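Local coordinates for protein glycogen synthase (Cyanobacterium sp. CLg1, PDB 6GNF) that belongs to the bacterial glycogen/starch synthase family, two-domain glycosyltransferases of the GT-B fold, at residues Gly261-Asp266 and Asp290-Asp295; Cys59-Arg64 and Gln141-Val146. All coordinates share one frame; numbering follows the deposited sequence.

Contact 1: Gly261-Asp266 and Asp290-Asp295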
loop_
_atom_site.group_PDB
_atom_site.type_symbol
_atom_site.label_atom_id
_atom_site.label_comp_id
_atom_site.label_asym_id
_atom_site.label_seq_id
_atom_site.Cartn_x
_atom_site.Cartn_y
_atom_site.Cartn_z
ATOM N N GLY A 261 -7.692 -6.988 15.996
ATOM C CA GLY A 261 -6.246 -7.067 15.835
ATOM C C GLY A 261 -5.515 -6.041 16.680
ATOM O O GLY A 261 -4.497 -6.348 17.322
ATOM N N PHE A 262 -6.005 -4.806 16.674
ATOM C CA PHE A 262 -5.428 -3.768 17.533
ATOM C C PHE A 262 -5.499 -4.154 18.998
ATOM O O PHE A 262 -4.549 -3.934 19.747
ATOM C CB PHE A 262 -6.133 -2.417 17.358
ATOM C CG PHE A 262 -5.689 -1.634 16.155
ATOM C CD1 PHE A 262 -4.406 -1.767 15.627
ATOM C CD2 PHE A 262 -6.554 -0.740 15.560
ATOM C CE1 PHE A 262 -4.012 -1.030 14.519
ATOM C CE2 PHE A 262 -6.166 0.005 14.462
ATOM C CZ PHE A 262 -4.893 -0.139 13.941
ATOM N N LEU A 263 -6.631 -4.716 19.406
ATOM C CA LEU A 263 -6.857 -5.031 20.811
ATOM C C LEU A 263 -6.093 -6.261 21.285
ATOM O O LEU A 263 -5.975 -6.480 22.483
ATOM C CB LEU A 263 -8.354 -5.217 21.088
ATOM C CG LEU A 263 -9.211 -3.952 20.966
ATOM C CD1 LEU A 263 -10.694 -4.287 21.053
ATOM C CD2 LEU A 263 -8.833 -2.933 22.028
ATOM N N ASN A 264 -5.582 -7.075 20.366
ATOM C CA ASN A 264 -4.927 -8.317 20.746
ATOM C C ASN A 264 -3.441 -8.391 20.429
ATOM O O ASN A 264 -2.769 -9.299 20.918
ATOM C CB ASN A 264 -5.665 -9.510 20.123
ATOM C CG ASN A 264 -6.926 -9.867 20.884
ATOM O OD1 ASN A 264 -6.882 -10.621 21.848
ATOM N ND2 ASN A 264 -8.058 -9.316 20.465
ATOM N N CYS A 265 -2.917 -7.438 19.664
ATOM C CA CYS A 265 -1.501 -7.472 19.318
ATOM C C CYS A 265 -0.672 -6.978 20.491
ATOM O O CYS A 265 -1.199 -6.388 21.431
ATOM C CB CYS A 265 -1.212 -6.623 18.073
ATOM S SG CYS A 265 -1.412 -4.840 18.328
ATOM N N ASP A 266 0.630 -7.203 20.420
ATOM C CA ASP A 266 1.552 -6.677 21.421
ATOM C C ASP A 266 1.937 -5.239 21.112
ATOM O O ASP A 266 2.242 -4.473 22.015
ATOM C CB ASP A 266 2.802 -7.554 21.505
ATOM C CG ASP A 266 2.486 -8.932 22.018
ATOM O OD1 ASP A 266 1.874 -8.991 23.106
ATOM O OD2 ASP A 266 2.785 -9.927 21.336
ATOM N N ASP A 290 -10.279 5.548 15.932
ATOM C CA ASP A 290 -9.381 6.484 16.617
ATOM C C ASP A 290 -9.236 6.193 18.110
ATOM O O ASP A 290 -8.132 6.281 18.650
ATOM C CB ASP A 290 -9.809 7.944 16.395
ATOM C CG ASP A 290 -11.225 8.227 16.855
ATOM O OD1 ASP A 290 -12.131 7.427 16.550
ATOM O OD2 ASP A 290 -11.434 9.255 17.525
ATOM N N ALA A 291 -10.339 5.856 18.772
ATOM C CA ALA A 291 -10.306 5.587 20.208
ATOM C C ALA A 291 -9.591 4.266 20.492
ATOM O O ALA A 291 -8.803 4.166 21.432
ATOM C CB ALA A 291 -11.712 5.589 20.796
ATOM N N VAL A 292 -9.833 3.256 19.670
ATOM C CA VAL A 292 -9.107 1.997 19.807
ATOM C C VAL A 292 -7.603 2.213 19.611
ATOM O O VAL A 292 -6.805 1.742 20.414
ATOM C CB VAL A 292 -9.628 0.926 18.828
ATOM C CG1 VAL A 292 -8.768 -0.326 18.887
ATOM C CG2 VAL A 292 -11.078 0.578 19.139
ATOM N N ALA A 293 -7.229 2.947 18.566
ATOM C CA ALA A 293 -5.821 3.245 18.292
ATOM C C ALA A 293 -5.159 4.009 19.440
ATOM O O ALA A 293 -4.045 3.664 19.843
ATOM C CB ALA A 293 -5.691 4.023 16.992
ATOM N N ARG A 294 -5.858 5.014 19.973
ATOM C CA ARG A 294 -5.410 5.732 21.170
ATOM C C ARG A 294 -5.229 4.814 22.366
ATOM O O ARG A 294 -4.257 4.925 23.096
ATOM C CB ARG A 294 -6.415 6.800 21.586
ATOM C CG ARG A 294 -6.286 8.098 20.840
ATOM C CD ARG A 294 -7.017 9.206 21.569
ATOM N NE ARG A 294 -8.448 8.944 21.751
ATOM C CZ ARG A 294 -9.399 9.174 20.840
ATOM N NH1 ARG A 294 -9.104 9.662 19.634
ATOM N NH2 ARG A 294 -10.666 8.901 21.133
ATOM N N ASP A 295 -6.235 3.991 22.619
ATOM C CA ASP A 295 -6.214 3.060 23.732
ATOM C C ASP A 295 -4.991 2.147 23.660
ATOM O O ASP A 295 -4.281 1.975 24.645
ATOM C CB ASP A 295 -7.501 2.228 23.715
ATOM C CG ASP A 295 -7.589 1.247 24.863
ATOM O OD1 ASP A 295 -7.170 1.578 25.992
ATOM O OD2 ASP A 295 -8.099 0.127 24.628
#
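On the side of helix 290-296 turned away from Phe-262 and Leu-263, NH1 of Arg-294 is gripped by two groups. One is Asp-290, one helical turn earlier, in a salt bridge of 3.2 Å from Arg-294 NH1 to Asp-290 OD2. The bond is fairly straight (N-H...O 156°), but OD2 is met from above the carboxylate plane. The other is the carbonyl oxygen of Thr-280. The guanidinium also lies with one face over the backbone of its own helix, with Ala-291 CA towards the rim.

The contact between the helices is apolar. Val-292 carries it through CG1, which its torsion sets anti to the backbone N (chi1 174°). Val-292 CG1 lies 3.7 Å from Phe-262 CB and 4.0 Å from Phe-262 CD2, so it meets the root of the side chain and a ring corner at an oblique angle. Leu-263 crosses Val-292 at about a right angle, and its CD2 comes within 4.1 Å of Val-292 CG1. The same Leu-263 methyl, CD2, is 4.1 Å from OD2 of Asp-295, where the contact reaches the surface. On the inner side, Phe-262 also touches Met-198 of strand 195-200, and Ala-293 packs on helix 273-281. The arrangement is helix-to-helix packing beside strand 195-200 of the sheet in the N-terminal Rossmann-like domain of a GT-B glycosyltransferase.

Contact 2: Cys59-Arg64 and Gln141-Val146. With SO4 (sulfate ion), chain G.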
loop_
_atom_site.group_PDB
_atom_site.type_symbol
_atom_site.label_atom_id
_atom_site.label_comp_id
_atom_site.label_asym_id
_atom_site.label_seq_id
_atom_site.Cartn_x
_atom_site.Cartn_y
_atom_site.Cartn_z
ATOM N N CYS A 59 11.215 -14.142 7.133
ATOM C CA CYS A 59 10.438 -14.817 6.099
ATOM C C CYS A 59 9.138 -14.070 5.885
ATOM O O CYS A 59 8.730 -13.273 6.724
ATOM C CB CYS A 59 10.157 -16.272 6.462
ATOM S SG CYS A 59 8.995 -16.502 7.826
ATOM N N THR A 60 8.523 -14.295 4.730
ATOM C CA THR A 60 7.192 -13.783 4.455
ATOM C C THR A 60 6.284 -14.978 4.213
ATOM O O THR A 60 6.725 -16.040 3.744
ATOM C CB THR A 60 7.138 -12.870 3.214
ATOM O OG1 THR A 60 7.371 -13.668 2.042
ATOM C CG2 THR A 60 8.161 -11.733 3.327
ATOM N N VAL A 61 5.020 -14.814 4.584
ATOM C CA VAL A 61 3.995 -15.807 4.320
ATOM C C VAL A 61 2.843 -15.119 3.629
ATOM O O VAL A 61 2.337 -14.107 4.130
ATOM C CB VAL A 61 3.455 -16.442 5.620
ATOM C CG1 VAL A 61 2.436 -17.521 5.292
ATOM C CG2 VAL A 61 4.591 -17.014 6.447
ATOM N N ALA A 62 2.421 -15.678 2.495
ATOM C CA ALA A 62 1.326 -15.100 1.732
ATOM C C ALA A 62 0.673 -16.184 0.897
ATOM O O ALA A 62 1.235 -17.263 0.735
ATOM C CB ALA A 62 1.853 -13.999 0.840
ATOM N N PRO A 63 -0.511 -15.904 0.341
ATOM C CA PRO A 63 -1.175 -16.929 -0.474
ATOM C C PRO A 63 -0.460 -17.201 -1.781
ATOM O O PRO A 63 0.149 -16.301 -2.358
ATOM C CB PRO A 63 -2.553 -16.318 -0.756
ATOM C CG PRO A 63 -2.754 -15.322 0.339
ATOM C CD PRO A 63 -1.395 -14.752 0.597
ATOM N N ARG A 64 -0.528 -18.438 -2.252
ATOM C CA ARG A 64 0.016 -18.801 -3.561
ATOM C C ARG A 64 -1.047 -18.549 -4.632
ATOM O O ARG A 64 -1.810 -19.432 -4.999
ATOM C CB ARG A 64 0.463 -20.266 -3.558
ATOM C CG ARG A 64 1.203 -20.716 -4.808
ATOM C CD ARG A 64 1.618 -22.164 -4.644
ATOM N NE ARG A 64 2.329 -22.676 -5.803
ATOM C CZ ARG A 64 1.908 -23.641 -6.614
ATOM N NH1 ARG A 64 0.746 -24.254 -6.442
ATOM N NH2 ARG A 64 2.678 -23.997 -7.626
ATOM N N GLN A 141 -4.383 -18.648 10.029
ATOM C CA GLN A 141 -4.151 -19.962 10.626
ATOM C C GLN A 141 -2.963 -20.667 10.000
ATOM O O GLN A 141 -2.179 -21.304 10.695
ATOM C CB GLN A 141 -5.373 -20.866 10.450
ATOM C CG GLN A 141 -6.604 -20.410 11.201
ATOM C CD GLN A 141 -7.833 -21.199 10.806
ATOM O OE1 GLN A 141 -7.782 -22.420 10.640
ATOM N NE2 GLN A 141 -8.947 -20.508 10.640
ATOM N N ALA A 142 -2.873 -20.619 8.676
ATOM C CA ALA A 142 -1.801 -21.315 7.975
ATOM C C ALA A 142 -0.435 -20.718 8.291
ATOM O O ALA A 142 0.549 -21.463 8.336
ATOM C CB ALA A 142 -2.049 -21.296 6.473
ATOM N N ALA A 143 -0.390 -19.401 8.471
ATOM C CA ALA A 143 0.869 -18.692 8.690
ATOM C C ALA A 143 1.476 -19.028 10.041
ATOM O O ALA A 143 2.682 -19.088 10.191
ATOM C CB ALA A 143 0.653 -17.190 8.583
ATOM N N LEU A 144 0.627 -19.271 11.033
ATOM C CA LEU A 144 1.107 -19.550 12.381
ATOM C C LEU A 144 1.937 -20.829 12.443
ATOM O O LEU A 144 2.875 -20.902 13.248
ATOM C CB LEU A 144 -0.064 -19.630 13.366
ATOM C CG LEU A 144 -0.661 -18.292 13.810
ATOM C CD1 LEU A 144 -2.061 -18.478 14.351
ATOM C CD2 LEU A 144 0.217 -17.617 14.848
ATOM N N ALA A 145 1.628 -21.798 11.582
ATOM C CA ALA A 145 2.352 -23.065 11.570
ATOM C C ALA A 145 3.721 -22.967 10.904
ATOM O O ALA A 145 4.575 -23.832 11.094
ATOM C CB ALA A 145 1.510 -24.144 10.899
ATOM N N VAL A 146 3.957 -21.902 10.148
ATOM C CA VAL A 146 5.161 -21.828 9.313
ATOM C C VAL A 146 6.459 -21.818 10.131
ATOM O O VAL A 146 7.394 -22.557 9.772
ATOM C CB VAL A 146 5.097 -20.652 8.318
ATOM C CG1 VAL A 146 6.463 -20.353 7.711
ATOM C CG2 VAL A 146 4.099 -20.969 7.217
HETATM S S SO4 G . 0.930 -27.610 -8.564
HETATM O O1 SO4 G . 0.911 -28.727 -7.585
HETATM O O2 SO4 G . -0.099 -26.585 -8.253
HETATM O O3 SO4 G . 0.637 -28.172 -9.901
HETATM O O4 SO4 G . 2.269 -26.978 -8.574
#
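Helix-on-sheet packing in the N-terminal Rossmann-like domain brings Val-61 of strand 57-63 against Ala-143 and Val-146. The two Val-61 methyls divide the work. Val-61 CG1, anti to the backbone N (chi1 -177°), lies 3.8 Å from CB of Ala-143 and 3.9 Å from CA of that residue. Val-61 CG2 meets Val-146 tip to tip, 4.0 Å from Val-146 CG1 and 4.1 Å from Val-146 CG2. The small Ala-143 side chain lets helix 132-144 come close, with the CA atoms of Val-61 and Ala-143 6.1 Å apart.

The strand is an inner one of the sheet, flanked by the parallel strands 23-27 and 99-105, as expected for the core of this fold. Cys-25 and Val-104 on those strands also touch Val-61. Tyr-91 OH bonds to the carbonyl oxygen of Ala-142.

Arg-64, next to Pro-63, extends its chain away from the helix to a sulfate ion, probably from the crystallisation liquor. Arg-64 NH1 donates to sulfate O2 at 3.1 Å, almost straight (175°) and near the guanidinium plane. Arg-64 NH2 donates to sulfate O4 at 3.2 Å, more bent (145°). Asp-105 forms a salt bridge with NH1 as well, while Arg-90 is a further donor to the sulfate.

How the contacts relate
From the N terminus, contact 2 comes first. It closes a loop of 76 residues that runs out from strand 57-63 through strands 72-82, 85-96 and 99-105 and returns along helix 132-144. Contact 1 opens well after this loop is shut. It closes a shorter loop of 23 residues, which holds strand 267-270 and helix 273-281. The two loops are in series and neither nest nor cross. Their centres are 23 Å apart and their nearest atoms about 10 Å, without touching. Contact 2 ties a helix to an inner strand of the nine-stranded mixed sheet. Contact 1 joins two helices further along the same sheet, on the side of strands 195-200, 267-270 and 298-300.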